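Local coordinates for protein esterase (uncultured bacterium pCosCE1, PDB 7ATL) that hydrolyses carboxylic esters and also shows promiscuous acyltransferase activity, as a family VIII carboxylesterase with the beta-lactamase fold, at residues 97-102 against 107-112. Sequence-based numbering, arbitrary orientation.
Sequences FTPALA and PPIKIR
Pro107 opens the contact by laying one edge of its ring against Leu101 and the carbonyl of Pro99. Its CG lies 3.9 Å from Leu101 CD1, the two side chains slanting across each other, while Pro107 CD comes within 3.9 Å of Pro99 O. Leu101 reaches the ring because its CG stands anti to the carbonyl carbon (chi1 -57°), which brings one methyl branch to the proline. The polar link is indirect: a single water donates to Pro99 O at 2.7 Å and to Pro107 O at 2.7 Å. Both of its hydrogens are thereby spent on joining two loop carbonyls that could not bond to each other.

Further along, Ile109 directs its CB at segment 97-102, and all its contacts there are made by the end methyl. With CG1 anti to the carbonyl carbon (chi1 -63°) and the chain extended beyond it, CD1 is carried to Phe97 CE2 at 3.8 Å. The methyl sits at the ring edge, near the ring plane, so this is not a CH-pi contact over the face. Ile109 CD1 also lies 4.0 Å from Pro99 CG, where the side chains meet nearly at right angles. Phe97 is buried further by Leu156 and Ala157 of helix 149-157 and by Val177 of helix 174-186.

Beyond Ile109, Lys110 takes the N-cap position of helix 111-116. The contact therefore closes a loop on itself within the beta-lactamase fold: an irregular excursion between helices 67-80 and 111-116, drawn together by apolar side chains and a water bridge just ahead of a helix N-terminus.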
ATOM      1  N   PHE A  97       3.917  21.798 -10.368  1.00 25.49           N
ATOM      2  CA  PHE A  97       3.587  21.339  -8.995  1.00 24.47           C
ATOM      3  C   PHE A  97       4.346  22.192  -7.976  1.00 24.65           C
ATOM      4  O   PHE A  97       5.408  21.774  -7.435  1.00 23.02           O
ATOM      5  CB  PHE A  97       3.874  19.849  -8.813  1.00 25.13           C
ATOM      6  CG  PHE A  97       3.145  19.261  -7.631  1.00 23.38           C
ATOM      7  CD1 PHE A  97       1.831  18.837  -7.755  1.00 22.81           C
ATOM      8  CD2 PHE A  97       3.746  19.195  -6.391  1.00 22.97           C
ATOM      9  CE1 PHE A  97       1.129  18.354  -6.664  1.00 22.08           C
ATOM     10  CE2 PHE A  97       3.048  18.706  -5.304  1.00 23.30           C
ATOM     11  CZ  PHE A  97       1.750  18.272  -5.449  1.00 23.42           C
ATOM     12  N   THR A  98       3.776  23.354  -7.672  1.00 24.74           N
ATOM     13  CA  THR A  98       4.383  24.358  -6.770  1.00 25.55           C
ATOM     14  C   THR A  98       3.350  24.848  -5.763  1.00 26.18           C
ATOM     15  O   THR A  98       3.146  26.049  -5.631  1.00 26.64           O
ATOM     16  CB  THR A  98       5.007  25.492  -7.592  1.00 25.92           C
ATOM     17  OG1 THR A  98       4.037  25.992  -8.504  1.00 24.00           O
ATOM     18  CG2 THR A  98       6.203  25.033  -8.388  1.00 26.33           C
ATOM     19  N   PRO A  99       2.710  23.938  -4.992  1.00 27.50           N
ATOM     20  CA  PRO A  99       1.694  24.334  -4.014  1.00 27.85           C
ATOM     21  C   PRO A  99       2.241  25.241  -2.905  1.00 30.14           C
ATOM     22  O   PRO A  99       3.436  25.218  -2.627  1.00 30.79           O
ATOM     23  CB  PRO A  99       1.226  23.007  -3.410  1.00 25.69           C
ATOM     24  CG  PRO A  99       2.395  22.090  -3.646  1.00 26.03           C
ATOM     25  CD  PRO A  99       2.908  22.483  -5.015  1.00 25.59           C
ATOM     26  N   ALA A 100       1.322  25.981  -2.276  1.00 30.88           N
ATOM     27  CA  ALA A 100       1.604  26.998  -1.245  1.00 28.83           C
ATOM     28  C   ALA A 100       1.038  26.542   0.091  1.00 27.55           C
ATOM     29  O   ALA A 100       0.062  25.820   0.082  1.00 27.66           O
ATOM     30  CB  ALA A 100       0.971  28.290  -1.671  1.00 29.41           C
ATOM     31  N   LEU A 101       1.598  27.013   1.199  1.00 29.40           N
ATOM     32  CA  LEU A 101       0.920  26.973   2.526  1.00 29.10           C
ATOM     33  C   LEU A 101      -0.187  28.042   2.533  1.00 27.54           C
ATOM     34  O   LEU A 101      -0.295  28.814   1.554  1.00 29.12           O
ATOM     35  CB  LEU A 101       1.963  27.195   3.625  1.00 30.65           C
ATOM     36  CG  LEU A 101       3.130  26.198   3.626  1.00 29.99           C
ATOM     37  CD1 LEU A 101       4.434  26.862   4.034  1.00 28.59           C
ATOM     38  CD2 LEU A 101       2.831  25.013   4.534  1.00 29.28           C
ATOM     39  N   ALA A 102      -1.026  28.077   3.563  1.00 26.44           N
ATOM     40  CA  ALA A 102      -2.156  29.044   3.662  1.00 27.47           C
ATOM     41  C   ALA A 102      -1.653  30.494   3.524  1.00 28.36           C
ATOM     42  O   ALA A 102      -2.394  31.305   2.955  1.00 28.23           O
ATOM     43  CB  ALA A 102      -2.900  28.858   4.962  1.00 25.94           C
ATOM     44  N   PRO A 107       7.008  26.404  -0.502  1.00 28.12           N
ATOM     45  CA  PRO A 107       8.232  25.744  -0.072  1.00 28.33           C
ATOM     46  C   PRO A 107       8.533  24.587  -1.010  1.00 29.14           C
ATOM     47  O   PRO A 107       7.623  23.899  -1.479  1.00 27.82           O
ATOM     48  CB  PRO A 107       7.900  25.249   1.338  1.00 27.56           C
ATOM     49  CG  PRO A 107       6.420  24.983   1.274  1.00 27.92           C
ATOM     50  CD  PRO A 107       5.851  25.988   0.296  1.00 28.51           C
ATOM     51  N   PRO A 108       9.829  24.326  -1.273  1.00 30.36           N
ATOM     52  CA  PRO A 108      10.225  23.183  -2.094  1.00 29.97           C
ATOM     53  C   PRO A 108       9.860  21.887  -1.358  1.00 28.94           C
ATOM     54  O   PRO A 108       9.897  21.849  -0.123  1.00 31.10           O
ATOM     55  CB  PRO A 108      11.737  23.349  -2.312  1.00 29.65           C
ATOM     56  CG  PRO A 108      12.187  24.272  -1.183  1.00 30.73           C
ATOM     57  CD  PRO A 108      10.975  25.086  -0.757  1.00 29.44           C
ATOM     58  N   ILE A 109       9.417  20.900  -2.128  1.00 27.17           N
ATOM     59  CA  ILE A 109       9.132  19.522  -1.656  1.00 25.99           C
ATOM     60  C   ILE A 109      10.245  18.653  -2.206  1.00 24.69           C
ATOM     61  O   ILE A 109      10.520  18.718  -3.429  1.00 23.43           O
ATOM     62  CB  ILE A 109       7.762  19.006  -2.135  1.00 27.17           C
ATOM     63  CG1 ILE A 109       6.583  19.828  -1.592  1.00 28.57           C
ATOM     64  CG2 ILE A 109       7.626  17.529  -1.798  1.00 25.98           C
ATOM     65  CD1 ILE A 109       5.282  19.623  -2.365  1.00 28.37           C
ATOM     66  N   LYS A 110      10.836  17.856  -1.338  1.00 25.50           N
ATOM     67  CA  LYS A 110      11.912  16.930  -1.737  1.00 27.22           C
ATOM     68  C   LYS A 110      11.309  15.544  -1.927  1.00 25.77           C
ATOM     69  O   LYS A 110      10.327  15.215  -1.247  1.00 24.85           O
ATOM     70  CB  LYS A 110      13.032  16.898  -0.700  1.00 29.87           C
ATOM     71  CG  LYS A 110      13.934  18.121  -0.668  1.00 32.87           C
ATOM     72  CD  LYS A 110      14.576  18.276   0.698  1.00 35.32           C
ATOM     73  CE  LYS A 110      15.900  18.998   0.653  1.00 39.71           C
ATOM     74  NZ  LYS A 110      16.888  18.351   1.547  1.00 41.91           N
ATOM     75  N   ILE A 111      11.929  14.765  -2.812  1.00 26.06           N
ATOM     76  CA  ILE A 111      11.577  13.344  -3.085  1.00 23.57           C
ATOM     77  C   ILE A 111      11.538  12.597  -1.747  1.00 21.94           C
ATOM     78  O   ILE A 111      10.605  11.813  -1.558  1.00 21.67           O
ATOM     79  CB  ILE A 111      12.548  12.737  -4.118  1.00 23.42           C
ATOM     80  CG1 ILE A 111      12.541  13.515  -5.438  1.00 23.73           C
ATOM     81  CG2 ILE A 111      12.247  11.273  -4.363  1.00 24.72           C
ATOM     82  CD1 ILE A 111      11.185  13.589  -6.106  1.00 24.93           C
ATOM     83  N   ARG A 112      12.454  12.841  -0.818  1.00 20.54           N
ATOM     84  CA  ARG A 112      12.451  12.071   0.459  1.00 23.16           C
ATOM     85  C   ARG A 112      11.174  12.395   1.252  1.00 23.58           C
ATOM     86  O   ARG A 112      10.748  11.567   2.107  1.00 22.13           O
ATOM     87  CB  ARG A 112      13.694  12.348   1.315  1.00 26.15           C
ATOM     88  CG  ARG A 112      13.901  13.817   1.673  1.00 26.54           C
ATOM     89  CD  ARG A 112      15.031  14.007   2.658  1.00 27.46           C
ATOM     90  NE  ARG A 112      16.330  13.840   2.017  1.00 29.81           N
ATOM     91  CZ  ARG A 112      17.128  12.776   2.130  1.00 29.46           C
ATOM     92  NH1 ARG A 112      16.779  11.721   2.849  1.00 27.51           N
ATOM     93  NH2 ARG A 112      18.273  12.770   1.479  1.00 28.00           N
TER
HETATM   94  O   HOH W   1       5.706  24.032  -3.363  1.00 19.31           O